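Local coordinates for nucleoprotein (Schmallenberg virus, PDB 4JNG) that encapsidates the viral genomic RNA, protecting it from nucleases and forming the helical nucleocapsid that serves as template for transcription and replication, at residues V42-Q47 with I122-A127; R95-L100 with F144-E149; G137-L142 with A154-P159; V69-V74 with N89-H94. All coordinates share one frame; numbering follows the deposited sequence.

Contact 1 (V42-Q47 with I122-A127); sequences VFFLNQ and IVMPLA. With nucleotides of chain A.
A Met-aromatic contact between Met-124 and Phe-44 joins the C-terminal end of helix 37-45 to the loop that follows helix 112-121, with the bound RNA along one side. The methyl of Met-124 sits over the middle of the Phe-44 ring, CE lying 3.7 Å from the ring centroid and 10° off its normal, while SD stands obliquely to it. Phe-43 CD2 covers the opposite face, which leaves the Phe-44 ring clamped on both sides. Met-124 leaves its backbone heading away from the helix, and bends at chi2 (65°) and chi3 (49°) fold the methyl back onto the ring. The loop itself is held by the hydroxyl of Tyr-141, bonded to Met-124 N.

Leu-45 lies alongside the loop, its CD2 4.0 Å from Val-123 CB and 3.7 Å from Pro-125 CG. These apolar groups form part of the RNA-binding surface of the nucleoprotein: Leu-45 CD2 rests 3.3 Å from C4 of U30 of chain A, above the plane of the uracil, and Val-123 CG1 lies over the same face near its C2. Pro-125 CB meets the U30 ribose at C5', 3.4 Å away. One residue on, Leu-126 divides its two methyls between neighbouring bases, CD1 over the face of U29 at 3.6 Å from N3 and CD2 above the C2-O2 edge of U28, 3.2 Å from C2.

Contact 2 (R95-L100 with F144-E149); sequences RMSGYL and FAPGAE. With nucleotides of chain A.
Ser-97 on helix 93-110 makes the one hydrogen bond between 95-100 and 144-149: OG donates to Pro-146 O at 2.6 Å. The C=O...donor angle is 135° and the donor is tilted 22° from the carbonyl plane. With OG anti to the backbone N, the hydroxyl extends toward the loop. The side chain of Gln-47 probably bonds the same OG.

Close backbone packing comes next. Gly-98 and Gly-147 meet with their CA atoms 3.8 Å apart, and Gly-98 CA makes a CH...O contact to Gly-147 O at 3.4 Å. The absence of side chains lets the two backbones approach this closely. Gly-147 is the third residue of a type II beta turn from Ala-145 to Ala-148, where its positive phi (86°) suits glycine; Ala-148 N closes the turn onto Ala-145 O, and Glu-149 OE1 adds a weak bond from Gly-147 N.

The RNA contact is made by Arg-95, on the side of the helix turned from the loop. Its NE donates to OP1 of U24 of chain A at 2.9 Å, at the edge of the guanidinium; NH2 bonds another phosphate of the bound RNA, and NH1 bonds Pro-87 O.

In the fold, helix 93-110 meets this turn and helix 37-45 on adjoining sides, Ser-97 touching Phe-43 and Phe-44 of the latter, while Pro-159 of helix 158-168 packs on Ala-148 and Glu-149.

Contact 3 (G137-L142 with A154-P159); sequences GYTMYL and AFDFYP
The Tyr-158 ring is covered on one face by Met-140, whose CB stands 3.9 Å from the ring centroid and 8° off the normal, and on the opposite face by Asp-156 O, displaced toward the rim. At its edge, near the ring plane, Thr-139 OG1 comes to 3.1 Å from CE2. With SD obliquely placed 4.7 Å from the same centroid, Met-140 and Tyr-158 form a Met-aromatic contact between helix 138-142 and the first turn of helix 158-168. Met-140 has its CG anti to the backbone N (chi1 -166°) and runs extended across the ring at about a right angle to the tyrosine side chain.

The loop leading into helix 158-168 makes a type I' beta turn from Phe-155 to Tyr-158, closed by Tyr-158 N bonding Phe-155 O. This turn brings the tyrosine and the Phe-155 ring to the same short helix: Phe-155 meets Thr-139 O and Leu-142 obliquely, with CE1 3.7 Å from Leu-142 CB. Val-208 of helix 198-209 touches both Met-140 and Tyr-158, so a third helix joins the contact. At the solvent-exposed turn, the Asp-156 side chain crosses that of Thr-139 obliquely, OD2 of the aspartate 3.5 Å from the threonine methyl CG2.

Contact 4 (V69-V74 with N89-H94); sequences VKFTVV and NAITLH
Ile-91 holds CG1 between its backbone N and carbonyl carbon (chi1 46°), from where the chain extends toward strand 69-74: CG1 comes to 3.3 Å from Thr-72 O, and CD1 reaches Phe-71 CD2 at 4.1 Å, meeting that ring obliquely. The Ile-91 carbonyl is gripped from the same strand. Val-74 N donates to Ile-91 O at 2.9 Å, nearly straight (167°) and in the carbonyl plane, and Val-73 CA adds a CH...O contact at 3.4 Å.

One water sits between strand and loop beside the direct bond, donating to Thr-72 O and accepting from Ile-91 N, both at 2.9 Å. Val-74 CG2 packs on Ala-90 CB, 3.8 Å away, while Val-73 CG1 lies against the start of helix 93-110. The touching parts, 71-74 and 90-93, run at 96° to each other. On its other edge the strand bonds strand 61-66 of the two-stranded antiparallel sheet.

Thr-92 is the N-cap of helix 93-110, its OG1 accepting from Arg-95 N, and Ala-90 O accepts from Arg-95 NH1. Direct and water-mediated backbone bonds thus fix the loop to the strand, and this attachment probably helps set the position of an RNA-binding arginine.

Helix 93-110 links contacts 2 and 4, whose centres lie about 12 Å apart; contact 4 meets its N-terminal start and contact 2 the turns just beyond. Contact 1 is about 11 Å from contact 2 between centres, the two touching where Ala-127 packs on Phe-144. Contact 3 adjoins contact 2 where Ala-148 meets Phe-155, and contact 1 where Tyr-141 meets Ala-127. Contacts 3 and 4, about 23 Å apart between centres, lie on opposite sides of the chain's centre. Along the sequence contact 4 is nested within the loop closed by contact 1, while contact 2 crosses both contacts 1 and 3. Contacts 1 and 2 touch the RNA directly, whereas contact 3 stays about 7 Å from it at the nearest atom.

Contact 1 (V42-Q47 with I122-A127)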
# COMPACT_ATOMS: atom_id res chain seq x y z
N VAL B 42 -11.63 -10.16 28.04
CA VAL B 42 -12.16 -10.20 26.69
C VAL B 42 -11.76 -8.93 25.93
O VAL B 42 -11.33 -9.01 24.78
CB VAL B 42 -13.69 -10.36 26.69
CG1 VAL B 42 -14.24 -10.26 25.28
CG2 VAL B 42 -14.09 -11.70 27.30
N PHE B 43 -11.89 -7.78 26.57
CA PHE B 43 -11.48 -6.54 25.92
C PHE B 43 -10.07 -6.65 25.34
O PHE B 43 -9.88 -6.45 24.14
CB PHE B 43 -11.54 -5.32 26.84
CG PHE B 43 -11.07 -4.07 26.18
CD1 PHE B 43 -11.91 -3.34 25.36
CD2 PHE B 43 -9.76 -3.64 26.33
CE1 PHE B 43 -11.47 -2.20 24.71
CE2 PHE B 43 -9.31 -2.50 25.70
CZ PHE B 43 -10.17 -1.77 24.89
N PHE B 44 -9.10 -7.00 26.19
CA PHE B 44 -7.69 -6.91 25.78
C PHE B 44 -7.24 -7.97 24.78
O PHE B 44 -6.26 -7.76 24.08
CB PHE B 44 -6.76 -6.91 27.00
CG PHE B 44 -6.78 -5.62 27.76
CD1 PHE B 44 -6.22 -4.47 27.20
CD2 PHE B 44 -7.35 -5.54 29.02
CE1 PHE B 44 -6.24 -3.28 27.89
CE2 PHE B 44 -7.38 -4.34 29.71
CZ PHE B 44 -6.83 -3.21 29.14
N LEU B 45 -7.94 -9.09 24.69
CA LEU B 45 -7.64 -10.05 23.62
C LEU B 45 -8.33 -9.70 22.29
O LEU B 45 -7.87 -10.13 21.23
CB LEU B 45 -7.97 -11.47 24.05
CG LEU B 45 -7.06 -11.98 25.17
CD1 LEU B 45 -7.70 -13.15 25.89
CD2 LEU B 45 -5.68 -12.34 24.64
N ASN B 46 -9.42 -8.93 22.34
CA ASN B 46 -10.19 -8.59 21.15
C ASN B 46 -10.06 -7.13 20.74
O ASN B 46 -10.87 -6.61 19.97
CB ASN B 46 -11.66 -8.94 21.38
CG ASN B 46 -11.89 -10.43 21.45
OD1 ASN B 46 -11.83 -11.02 22.52
ND2 ASN B 46 -12.16 -11.04 20.30
N GLN B 47 -9.02 -6.47 21.23
CA GLN B 47 -8.88 -5.04 21.07
C GLN B 47 -8.42 -4.69 19.65
O GLN B 47 -8.90 -3.73 19.06
CB GLN B 47 -7.93 -4.46 22.11
CG GLN B 47 -7.75 -2.96 21.96
CD GLN B 47 -6.78 -2.36 22.95
OE1 GLN B 47 -6.00 -3.06 23.59
NE2 GLN B 47 -6.80 -1.03 23.06
N ILE B 122 -6.28 -12.33 33.18
CA ILE B 122 -6.03 -11.25 32.20
C ILE B 122 -4.70 -11.36 31.46
O ILE B 122 -3.63 -11.54 32.06
CB ILE B 122 -6.14 -9.86 32.88
CG1 ILE B 122 -7.55 -9.69 33.44
CG2 ILE B 122 -5.83 -8.74 31.89
CD1 ILE B 122 -7.68 -8.55 34.41
N VAL B 123 -4.78 -11.23 30.13
CA VAL B 123 -3.65 -11.37 29.24
C VAL B 123 -3.40 -10.06 28.51
O VAL B 123 -4.31 -9.49 27.93
CB VAL B 123 -3.91 -12.50 28.23
CG1 VAL B 123 -2.67 -12.78 27.41
CG2 VAL B 123 -4.34 -13.78 28.95
N MET B 124 -2.17 -9.57 28.55
CA MET B 124 -1.78 -8.36 27.82
C MET B 124 -0.85 -8.78 26.69
O MET B 124 0.36 -8.86 26.87
CB MET B 124 -1.08 -7.37 28.76
CG MET B 124 -0.86 -5.96 28.20
SD MET B 124 -2.36 -5.01 27.86
CE MET B 124 -3.27 -5.23 29.39
N PRO B 125 -1.43 -9.07 25.51
CA PRO B 125 -0.60 -9.37 24.35
C PRO B 125 0.01 -8.09 23.81
O PRO B 125 -0.60 -7.40 23.01
CB PRO B 125 -1.58 -9.98 23.35
CG PRO B 125 -2.91 -9.99 24.00
CD PRO B 125 -2.85 -9.04 25.15
N LEU B 126 1.22 -7.79 24.26
CA LEU B 126 1.92 -6.54 23.97
C LEU B 126 3.06 -6.47 24.97
O LEU B 126 4.19 -6.13 24.63
CB LEU B 126 1.01 -5.31 24.12
CG LEU B 126 0.37 -4.75 22.85
CD1 LEU B 126 -1.02 -4.20 23.09
CD2 LEU B 126 1.27 -3.69 22.24
N ALA B 127 2.72 -6.77 26.22
CA ALA B 127 3.68 -6.98 27.28
C ALA B 127 4.42 -8.28 27.05
O ALA B 127 5.65 -8.33 27.16
CB ALA B 127 2.98 -7.02 28.63
P U A 29 2.42 -7.56 16.62
OP1 U A 29 3.06 -8.87 16.34
OP2 U A 29 1.54 -6.94 15.59
O5' U A 29 1.59 -7.64 17.97
C5' U A 29 2.07 -8.41 19.09
C4' U A 29 0.89 -8.96 19.87
O4' U A 29 0.08 -7.85 20.35
C3' U A 29 -0.05 -9.86 19.07
O3' U A 29 -0.51 -10.95 19.88
C2' U A 29 -1.18 -8.91 18.70
O2' U A 29 -2.42 -9.52 18.39
C1' U A 29 -1.26 -8.06 19.96
N1 U A 29 -1.91 -6.75 19.77
C2 U A 29 -2.74 -6.29 20.78
O2 U A 29 -2.95 -6.91 21.81
N3 U A 29 -3.33 -5.07 20.53
C4 U A 29 -3.18 -4.28 19.41
O4 U A 29 -3.78 -3.21 19.34
C5 U A 29 -2.31 -4.83 18.42
C6 U A 29 -1.71 -6.01 18.63
P U A 30 -0.28 -12.48 19.43
OP1 U A 30 0.72 -12.51 18.34
OP2 U A 30 -1.62 -13.10 19.23
O5' U A 30 0.39 -13.12 20.73
C5' U A 30 0.18 -12.51 22.00
C4' U A 30 0.58 -13.41 23.15
O4' U A 30 -0.36 -13.21 24.24
C3' U A 30 0.60 -14.92 22.90
O3' U A 30 1.89 -15.37 22.47
C2' U A 30 0.28 -15.47 24.28
O2' U A 30 1.39 -15.51 25.14
C1' U A 30 -0.74 -14.46 24.78
N1 U A 30 -2.12 -14.75 24.37
C2 U A 30 -2.87 -15.58 25.19
O2 U A 30 -2.44 -16.05 26.22
N3 U A 30 -4.15 -15.82 24.75
C4 U A 30 -4.74 -15.34 23.60
O4 U A 30 -5.91 -15.66 23.35
C5 U A 30 -3.90 -14.51 22.80
C6 U A 30 -2.65 -14.25 23.20
P U A 28 1.76 -3.27 13.47
OP1 U A 28 2.36 -4.24 12.52
OP2 U A 28 0.29 -3.20 13.60
O5' U A 28 2.41 -3.54 14.90
C5' U A 28 3.76 -4.01 15.02
C4' U A 28 4.13 -4.22 16.47
O4' U A 28 4.05 -2.96 17.19
C3' U A 28 3.22 -5.16 17.25
O3' U A 28 3.57 -6.51 16.98
C2' U A 28 3.45 -4.72 18.69
O2' U A 28 4.53 -5.36 19.33
C1' U A 28 3.68 -3.21 18.53
N1 U A 28 2.49 -2.41 18.84
C2 U A 28 2.47 -1.72 20.03
O2 U A 28 3.39 -1.74 20.83
N3 U A 28 1.33 -0.98 20.26
C4 U A 28 0.23 -0.88 19.43
O4 U A 28 -0.72 -0.18 19.77
C5 U A 28 0.33 -1.63 18.21
C6 U A 28 1.42 -2.35 17.97

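Contact 2 (R95-L100 with F144-E149)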
# COMPACT_ATOMS: atom_id res chain seq x y z
N ARG B 95 -9.03 5.14 24.68
CA ARG B 95 -9.28 5.65 26.03
C ARG B 95 -9.76 4.52 26.95
O ARG B 95 -9.30 4.40 28.08
CB ARG B 95 -10.31 6.78 25.99
CG ARG B 95 -9.77 8.09 25.39
CD ARG B 95 -10.80 9.20 25.53
NE ARG B 95 -10.38 10.44 24.90
CZ ARG B 95 -11.10 11.56 24.84
NH1 ARG B 95 -12.32 11.62 25.36
NH2 ARG B 95 -10.58 12.63 24.24
N MET B 96 -10.67 3.71 26.42
CA MET B 96 -11.28 2.59 27.14
C MET B 96 -10.22 1.62 27.65
O MET B 96 -10.24 1.20 28.80
CB MET B 96 -12.23 1.89 26.16
CG MET B 96 -13.04 0.77 26.75
SD MET B 96 -14.16 0.15 25.49
CE MET B 96 -14.75 -1.26 26.43
N SER B 97 -9.26 1.31 26.77
CA SER B 97 -8.12 0.47 27.11
C SER B 97 -7.31 1.02 28.28
O SER B 97 -6.90 0.27 29.17
CB SER B 97 -7.22 0.32 25.89
OG SER B 97 -6.08 -0.44 26.18
N GLY B 98 -7.05 2.33 28.28
CA GLY B 98 -6.33 2.97 29.37
C GLY B 98 -7.14 2.97 30.67
O GLY B 98 -6.62 2.66 31.74
N TYR B 99 -8.42 3.30 30.57
CA TYR B 99 -9.28 3.29 31.75
C TYR B 99 -9.33 1.89 32.37
O TYR B 99 -9.12 1.76 33.57
CB TYR B 99 -10.69 3.78 31.44
CG TYR B 99 -10.79 5.23 30.99
CD1 TYR B 99 -9.76 6.15 31.24
CD2 TYR B 99 -11.93 5.68 30.34
CE1 TYR B 99 -9.88 7.47 30.82
CE2 TYR B 99 -12.05 7.00 29.93
CZ TYR B 99 -11.03 7.89 30.18
OH TYR B 99 -11.17 9.19 29.77
N LEU B 100 -9.54 0.86 31.55
CA LEU B 100 -9.64 -0.53 32.04
C LEU B 100 -8.35 -1.02 32.68
O LEU B 100 -8.38 -1.68 33.72
CB LEU B 100 -10.08 -1.50 30.94
CG LEU B 100 -11.55 -1.49 30.51
CD1 LEU B 100 -11.73 -2.34 29.26
CD2 LEU B 100 -12.50 -1.99 31.60
N PHE B 144 1.90 -1.70 29.56
CA PHE B 144 1.96 -1.98 28.13
C PHE B 144 0.63 -1.72 27.40
O PHE B 144 0.60 -1.70 26.17
CB PHE B 144 2.38 -3.43 27.88
CG PHE B 144 3.87 -3.64 27.87
CD1 PHE B 144 4.62 -3.33 26.73
CD2 PHE B 144 4.53 -4.16 28.97
CE1 PHE B 144 5.99 -3.53 26.70
CE2 PHE B 144 5.91 -4.35 28.95
CZ PHE B 144 6.63 -4.03 27.81
N ALA B 145 -0.46 -1.54 28.14
CA ALA B 145 -1.77 -1.34 27.51
C ALA B 145 -1.82 -0.03 26.71
O ALA B 145 -1.26 0.98 27.14
CB ALA B 145 -2.87 -1.35 28.55
N PRO B 146 -2.49 -0.04 25.55
CA PRO B 146 -2.72 1.25 24.91
C PRO B 146 -3.56 2.12 25.84
O PRO B 146 -4.46 1.59 26.52
CB PRO B 146 -3.51 0.89 23.64
CG PRO B 146 -3.21 -0.54 23.40
CD PRO B 146 -2.99 -1.16 24.74
N GLY B 147 -3.25 3.41 25.90
CA GLY B 147 -3.94 4.34 26.79
C GLY B 147 -3.41 4.42 28.20
O GLY B 147 -3.82 5.29 28.95
N ALA B 148 -2.50 3.52 28.59
CA ALA B 148 -1.87 3.59 29.91
C ALA B 148 -1.00 4.84 30.08
O ALA B 148 -0.79 5.30 31.21
CB ALA B 148 -1.04 2.34 30.17
N GLU B 149 -0.52 5.40 28.97
CA GLU B 149 0.28 6.64 29.01
C GLU B 149 -0.48 7.87 29.53
O GLU B 149 0.12 8.88 29.91
CB GLU B 149 0.91 6.92 27.63
CG GLU B 149 -0.01 7.48 26.56
CD GLU B 149 -1.04 6.50 26.02
OE1 GLU B 149 -0.89 5.26 26.17
OE2 GLU B 149 -2.02 6.99 25.45
P U A 24 -7.19 11.33 22.60
OP1 U A 24 -7.95 10.30 23.40
OP2 U A 24 -5.71 11.34 22.66
O5' U A 24 -7.60 11.18 21.07
C5' U A 24 -8.96 11.34 20.63
C4' U A 24 -9.01 11.36 19.13
O4' U A 24 -8.48 12.63 18.64
C3' U A 24 -8.16 10.31 18.42
O3' U A 24 -8.82 9.06 18.35
C2' U A 24 -7.97 10.95 17.05
O2' U A 24 -9.09 10.86 16.18
C1' U A 24 -7.77 12.41 17.43
N1 U A 24 -6.36 12.78 17.65
C2 U A 24 -5.59 13.03 16.52
O2 U A 24 -6.02 12.93 15.39
N3 U A 24 -4.29 13.38 16.78
C4 U A 24 -3.69 13.51 18.02
O4 U A 24 -2.50 13.83 18.09
C5 U A 24 -4.55 13.23 19.13
C6 U A 24 -5.82 12.89 18.91

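Contact 3 (G137-L142 with A154-P159)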
# COMPACT_ATOMS: atom_id res chain seq x y z
N GLY B 137 5.43 -7.52 37.92
CA GLY B 137 4.62 -6.57 38.67
C GLY B 137 3.52 -5.98 37.81
O GLY B 137 3.67 -5.82 36.59
N TYR B 138 2.40 -5.66 38.45
CA TYR B 138 1.21 -5.18 37.75
C TYR B 138 1.43 -3.86 37.00
O TYR B 138 0.86 -3.67 35.93
CB TYR B 138 0.01 -5.06 38.72
CG TYR B 138 0.08 -3.89 39.67
CD1 TYR B 138 1.01 -3.85 40.71
CD2 TYR B 138 -0.78 -2.81 39.53
CE1 TYR B 138 1.08 -2.78 41.57
CE2 TYR B 138 -0.72 -1.73 40.39
CZ TYR B 138 0.21 -1.71 41.41
OH TYR B 138 0.27 -0.64 42.27
N THR B 139 2.27 -2.97 37.52
CA THR B 139 2.46 -1.65 36.91
C THR B 139 3.20 -1.73 35.57
O THR B 139 2.88 -1.01 34.64
CB THR B 139 3.17 -0.63 37.83
OG1 THR B 139 4.55 -0.98 37.99
CG2 THR B 139 2.50 -0.57 39.19
N MET B 140 4.19 -2.62 35.48
CA MET B 140 4.94 -2.78 34.23
C MET B 140 4.12 -3.50 33.18
O MET B 140 4.05 -3.06 32.02
CB MET B 140 6.25 -3.55 34.47
CG MET B 140 7.20 -3.44 33.28
SD MET B 140 8.82 -4.16 33.54
CE MET B 140 9.27 -4.42 31.83
N TYR B 141 3.49 -4.61 33.59
CA TYR B 141 2.70 -5.46 32.72
C TYR B 141 1.48 -4.73 32.14
O TYR B 141 1.20 -4.84 30.96
CB TYR B 141 2.24 -6.71 33.48
CG TYR B 141 1.56 -7.76 32.62
CD1 TYR B 141 2.31 -8.59 31.81
CD2 TYR B 141 0.18 -7.92 32.64
CE1 TYR B 141 1.71 -9.55 31.02
CE2 TYR B 141 -0.43 -8.88 31.85
CZ TYR B 141 0.33 -9.70 31.04
OH TYR B 141 -0.28 -10.66 30.26
N LEU B 142 0.76 -4.02 33.00
CA LEU B 142 -0.41 -3.29 32.55
C LEU B 142 -0.00 -1.99 31.88
O LEU B 142 -0.75 -1.46 31.07
CB LEU B 142 -1.35 -2.99 33.72
CG LEU B 142 -1.97 -4.19 34.42
CD1 LEU B 142 -2.71 -3.70 35.65
CD2 LEU B 142 -2.91 -4.97 33.51
N ALA B 154 0.04 6.39 37.96
CA ALA B 154 -0.49 5.10 38.35
C ALA B 154 0.36 3.92 37.86
O ALA B 154 0.38 2.86 38.50
CB ALA B 154 -1.92 4.95 37.85
N PHE B 155 1.03 4.10 36.72
CA PHE B 155 1.85 3.04 36.14
C PHE B 155 3.35 3.32 36.29
O PHE B 155 4.16 2.77 35.55
CB PHE B 155 1.49 2.80 34.67
CG PHE B 155 0.08 2.32 34.46
CD1 PHE B 155 -0.28 1.02 34.78
CD2 PHE B 155 -0.89 3.17 33.95
CE1 PHE B 155 -1.58 0.57 34.59
CE2 PHE B 155 -2.19 2.74 33.75
CZ PHE B 155 -2.54 1.43 34.07
N ASP B 156 3.69 4.16 37.27
CA ASP B 156 5.08 4.39 37.64
C ASP B 156 5.97 4.59 36.42
O ASP B 156 6.96 3.88 36.24
CB ASP B 156 5.59 3.22 38.51
CG ASP B 156 4.89 3.14 39.85
OD1 ASP B 156 4.69 4.19 40.50
OD2 ASP B 156 4.53 2.01 40.26
N PHE B 157 5.56 5.52 35.56
CA PHE B 157 6.31 5.94 34.37
C PHE B 157 6.56 4.87 33.30
O PHE B 157 7.21 5.15 32.29
CB PHE B 157 7.66 6.57 34.77
CG PHE B 157 7.55 8.00 35.21
CD1 PHE B 157 7.32 9.01 34.28
CD2 PHE B 157 7.69 8.35 36.55
CE1 PHE B 157 7.23 10.34 34.68
CE2 PHE B 157 7.59 9.67 36.96
CZ PHE B 157 7.36 10.66 36.02
N TYR B 158 6.04 3.65 33.47
CA TYR B 158 6.39 2.57 32.54
C TYR B 158 5.99 2.82 31.08
O TYR B 158 6.77 2.53 30.18
CB TYR B 158 5.85 1.22 33.03
CG TYR B 158 6.73 0.61 34.10
CD1 TYR B 158 8.06 0.31 33.83
CD2 TYR B 158 6.26 0.38 35.39
CE1 TYR B 158 8.89 -0.22 34.80
CE2 TYR B 158 7.08 -0.16 36.36
CZ TYR B 158 8.39 -0.46 36.06
OH TYR B 158 9.22 -0.99 37.02
N PRO B 159 4.78 3.36 30.83
CA PRO B 159 4.37 3.58 29.44
C PRO B 159 5.29 4.56 28.69
O PRO B 159 5.52 4.39 27.51
CB PRO B 159 2.95 4.15 29.57
CG PRO B 159 2.47 3.70 30.90
CD PRO B 159 3.69 3.66 31.78

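Contact 4 (V69-V74 with N89-H94)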
# COMPACT_ATOMS: atom_id res chain seq x y z
N VAL B 69 -20.81 -7.02 28.68
CA VAL B 69 -21.02 -5.61 29.05
C VAL B 69 -20.93 -4.74 27.79
O VAL B 69 -19.94 -4.82 27.06
CB VAL B 69 -19.97 -5.14 30.08
CG1 VAL B 69 -20.18 -3.67 30.41
CG2 VAL B 69 -20.06 -5.98 31.34
N LYS B 70 -21.96 -3.92 27.57
CA LYS B 70 -22.07 -3.06 26.37
C LYS B 70 -21.55 -1.64 26.60
O LYS B 70 -22.02 -0.95 27.49
CB LYS B 70 -23.53 -2.95 25.91
CG LYS B 70 -23.66 -2.16 24.61
CD LYS B 70 -25.10 -1.79 24.28
CE LYS B 70 -25.66 -2.67 23.17
NZ LYS B 70 -27.15 -2.71 23.22
N PHE B 71 -20.62 -1.22 25.74
CA PHE B 71 -19.99 0.10 25.82
C PHE B 71 -20.31 0.93 24.58
O PHE B 71 -20.24 0.43 23.47
CB PHE B 71 -18.48 -0.04 25.89
CG PHE B 71 -18.00 -0.78 27.10
CD1 PHE B 71 -17.97 -2.17 27.12
CD2 PHE B 71 -17.56 -0.08 28.22
CE1 PHE B 71 -17.53 -2.85 28.24
CE2 PHE B 71 -17.12 -0.76 29.34
CZ PHE B 71 -17.11 -2.15 29.35
N THR B 72 -20.65 2.20 24.78
CA THR B 72 -20.80 3.14 23.67
C THR B 72 -19.44 3.75 23.38
O THR B 72 -18.86 4.44 24.22
CB THR B 72 -21.84 4.23 23.97
OG1 THR B 72 -23.13 3.62 24.04
CG2 THR B 72 -21.86 5.28 22.85
N VAL B 73 -18.94 3.50 22.17
CA VAL B 73 -17.59 3.87 21.77
C VAL B 73 -17.66 4.90 20.63
O VAL B 73 -18.42 4.74 19.68
CB VAL B 73 -16.83 2.60 21.31
CG1 VAL B 73 -15.38 2.93 20.96
CG2 VAL B 73 -16.88 1.51 22.40
N VAL B 74 -16.86 5.96 20.73
CA VAL B 74 -16.67 6.91 19.63
C VAL B 74 -15.69 6.32 18.62
O VAL B 74 -14.58 5.92 18.98
CB VAL B 74 -16.18 8.28 20.14
CG1 VAL B 74 -15.78 9.20 18.99
CG2 VAL B 74 -17.27 8.94 20.97
N ASN B 89 -15.83 13.22 28.19
CA ASN B 89 -16.29 12.06 28.93
C ASN B 89 -16.67 10.89 28.04
O ASN B 89 -17.30 9.94 28.50
CB ASN B 89 -17.47 12.43 29.81
CG ASN B 89 -17.13 13.49 30.82
OD1 ASN B 89 -15.96 13.87 30.96
ND2 ASN B 89 -18.13 13.97 31.55
N ALA B 90 -16.28 10.96 26.76
CA ALA B 90 -16.53 9.85 25.85
C ALA B 90 -15.33 8.94 25.82
O ALA B 90 -14.20 9.36 26.12
CB ALA B 90 -16.84 10.37 24.45
N ILE B 91 -15.57 7.69 25.43
CA ILE B 91 -14.52 6.70 25.30
C ILE B 91 -14.35 6.30 23.84
O ILE B 91 -15.31 6.02 23.13
CB ILE B 91 -14.71 5.42 26.18
CG1 ILE B 91 -16.14 4.87 26.09
CG2 ILE B 91 -14.37 5.71 27.62
CD1 ILE B 91 -16.34 3.55 26.82
N THR B 92 -13.11 6.35 23.40
CA THR B 92 -12.67 5.68 22.20
C THR B 92 -12.13 4.35 22.66
O THR B 92 -12.02 4.10 23.86
CB THR B 92 -11.54 6.48 21.53
OG1 THR B 92 -10.48 6.66 22.47
CG2 THR B 92 -12.05 7.83 21.09
N LEU B 93 -11.78 3.51 21.71
CA LEU B 93 -11.14 2.24 21.99
C LEU B 93 -9.86 2.46 22.78
O LEU B 93 -9.57 1.72 23.75
CB LEU B 93 -10.85 1.51 20.69
CG LEU B 93 -11.05 -0.01 20.65
CD1 LEU B 93 -12.24 -0.47 21.48
CD2 LEU B 93 -11.22 -0.45 19.20
N HIS B 94 -9.11 3.48 22.38
CA HIS B 94 -7.86 3.81 23.01
C HIS B 94 -8.07 4.26 24.46
O HIS B 94 -7.35 3.81 25.35
CB HIS B 94 -7.14 4.92 22.24
CG HIS B 94 -5.71 5.07 22.63
ND1 HIS B 94 -5.27 6.06 23.48
CD2 HIS B 94 -4.61 4.35 22.30
CE1 HIS B 94 -3.97 5.95 23.65
NE2 HIS B 94 -3.54 4.91 22.95
O HOH W 1 -18.30 7.28 24.70